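Local coordinates for protein anti-Sigma factor ChrR, transcriptional activator ChrR (Rhodobacter sphaeroides, PDB 2Z2S) that binds the ECF sigma factor sigma-E and holds it inactive through a zinc-containing N-terminal domain, while its C-terminal domain is required for the response to singlet oxygen, at residues T13-G18 with L26-H31. Numbering follows the deposited sequence.
With ZN (zinc ion), chain I.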
loop_
_atom_site.group_PDB
_atom_site.type_symbol
_atom_site.label_atom_id
_atom_site.label_comp_id
_atom_site.label_asym_id
_atom_site.label_seq_id
_atom_site.Cartn_x
_atom_site.Cartn_y
_atom_site.Cartn_z
ATOM N N THR B 13 1.081 6.671 6.929
ATOM C CA THR B 13 -0.194 6.492 7.621
ATOM C C THR B 13 -1.359 6.817 6.667
ATOM O O THR B 13 -2.400 6.144 6.679
ATOM C CB THR B 13 -0.300 7.396 8.855
ATOM O OG1 THR B 13 0.736 7.050 9.776
ATOM C CG2 THR B 13 -1.645 7.208 9.542
ATOM N N ALA B 14 -1.179 7.849 5.850
ATOM C CA ALA B 14 -2.212 8.222 4.896
ATOM C C ALA B 14 -2.351 7.123 3.858
ATOM O O ALA B 14 -3.467 6.750 3.502
ATOM C CB ALA B 14 -1.870 9.532 4.211
ATOM N N TYR B 15 -1.227 6.603 3.365
ATOM C CA TYR B 15 -1.286 5.530 2.370
ATOM C C TYR B 15 -1.976 4.295 2.953
ATOM O O TYR B 15 -2.773 3.646 2.286
ATOM C CB TYR B 15 0.116 5.139 1.892
ATOM C CG TYR B 15 0.116 3.969 0.926
ATOM C CD1 TYR B 15 -0.021 4.165 -0.453
ATOM C CD2 TYR B 15 0.206 2.661 1.396
ATOM C CE1 TYR B 15 -0.070 3.072 -1.345
ATOM C CE2 TYR B 15 0.156 1.563 0.525
ATOM C CZ TYR B 15 0.018 1.766 -0.844
ATOM O OH TYR B 15 -0.036 0.664 -1.692
ATOM N N ALA B 16 -1.649 3.972 4.202
ATOM C CA ALA B 16 -2.245 2.820 4.875
ATOM C C ALA B 16 -3.733 3.064 5.153
ATOM O O ALA B 16 -4.519 2.124 5.237
ATOM C CB ALA B 16 -1.497 2.523 6.182
ATOM N N ALA B 17 -4.123 4.326 5.305
ATOM C CA ALA B 17 -5.526 4.642 5.553
ATOM C C ALA B 17 -6.260 4.652 4.201
ATOM O O ALA B 17 -7.471 4.456 4.124
ATOM C CB ALA B 17 -5.646 5.999 6.241
ATOM N N GLY B 18 -5.502 4.860 3.133
ATOM C CA GLY B 18 -6.085 4.893 1.808
ATOM C C GLY B 18 -6.717 6.230 1.483
ATOM O O GLY B 18 -7.464 6.340 0.507
ATOM N N LEU B 26 0.750 6.963 -6.010
ATOM C CA LEU B 26 1.624 6.415 -7.030
ATOM C C LEU B 26 3.107 6.524 -6.634
ATOM O O LEU B 26 3.885 5.595 -6.793
ATOM C CB LEU B 26 1.370 7.134 -8.357
ATOM C CG LEU B 26 2.148 6.631 -9.579
ATOM C CD1 LEU B 26 2.105 5.106 -9.620
ATOM C CD2 LEU B 26 1.544 7.237 -10.877
ATOM N N VAL B 27 3.503 7.665 -6.108
ATOM C CA VAL B 27 4.889 7.823 -5.737
ATOM C C VAL B 27 5.228 7.012 -4.507
ATOM O O VAL B 27 6.242 6.313 -4.470
ATOM C CB VAL B 27 5.212 9.289 -5.471
ATOM C CG1 VAL B 27 6.608 9.425 -4.943
ATOM C CG2 VAL B 27 5.067 10.076 -6.754
ATOM N N VAL B 28 4.379 7.109 -3.495
ATOM C CA VAL B 28 4.615 6.383 -2.263
ATOM C C VAL B 28 4.749 4.884 -2.511
ATOM O O VAL B 28 5.667 4.237 -2.002
ATOM C CB VAL B 28 3.495 6.622 -1.269
ATOM C CG1 VAL B 28 3.697 5.759 -0.046
ATOM C CG2 VAL B 28 3.484 8.067 -0.873
ATOM N N ALA B 29 3.840 4.334 -3.307
ATOM C CA ALA B 29 3.886 2.909 -3.605
ATOM C C ALA B 29 5.045 2.498 -4.517
ATOM O O ALA B 29 5.463 1.349 -4.486
ATOM C CB ALA B 29 2.557 2.450 -4.205
ATOM N N THR B 30 5.575 3.407 -5.332
ATOM C CA THR B 30 6.683 3.011 -6.185
ATOM C C THR B 30 7.896 2.933 -5.297
ATOM O O THR B 30 8.790 2.109 -5.496
ATOM C CB THR B 30 6.953 3.997 -7.332
ATOM O OG1 THR B 30 5.821 4.038 -8.210
ATOM C CG2 THR B 30 8.149 3.512 -8.154
ATOM N N HIS B 31 7.927 3.791 -4.293
ATOM C CA HIS B 31 9.043 3.744 -3.377
ATOM C C HIS B 31 8.913 2.418 -2.649
ATOM O O HIS B 31 9.865 1.649 -2.596
ATOM C CB HIS B 31 8.986 4.892 -2.375
ATOM C CG HIS B 31 10.120 4.884 -1.405
ATOM N ND1 HIS B 31 11.435 5.023 -1.796
ATOM C CD2 HIS B 31 10.143 4.737 -0.057
ATOM C CE1 HIS B 31 12.218 4.963 -0.733
ATOM N NE2 HIS B 31 11.458 4.790 0.334
HETATM ZN ZN ZN I . 12.110 3.772 1.922
#
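Tyr15 CG and Val28 CG1 both stand anti to their backbone N (chi1 176° and 175°), pointing ring and methyl branch into the space between helices 9-17 and 22-32, where the two side chains slide past each other in opposite directions. The two helices belong to the zinc-binding anti-sigma domain of the ZAS superfamily, the part sufficient to bind and inhibit sigma-E. Val28 CG1 lies at the root of the tyrosine, 4.1 Å from Tyr15 CD1 and equally near its CB and CG. One residue on, Ala29 CB meets the far end of the ring, 3.9 Å from Tyr15 CE1 and 4.0 Å from Tyr15 OH. Both methyls approach the ring obliquely, and the join is small and buried. The phenol oxygen reaches beyond it to hydrogen-bond the backbone of the chain of another protein, which also packs on Ala29. With Tyr15 cut back to an alanine, Val28 CG1 and the Ala29 methyl would probably face a gap, and the partner chain would lose its hydrogen bond to the phenol. Just beyond Tyr15, Gly18 closes its helix as the C-prime residue of a Schellman motif, at a positive phi of 81°. Helix 22-32 also packs against strands of the cupin-like domain, with Val27 and Thr30 touching Leu190, while Val28 has a second role against Leu148. Within that helix Leu26 O accepts from Thr30 N and Thr30 OG1, which reach it from opposite faces of the carbonyl plane. The helix also supplies a zinc ligand: in a site shared with His6, Cys35 and Cys38, His31 NE2 lies 2.0 Å from the zinc ion.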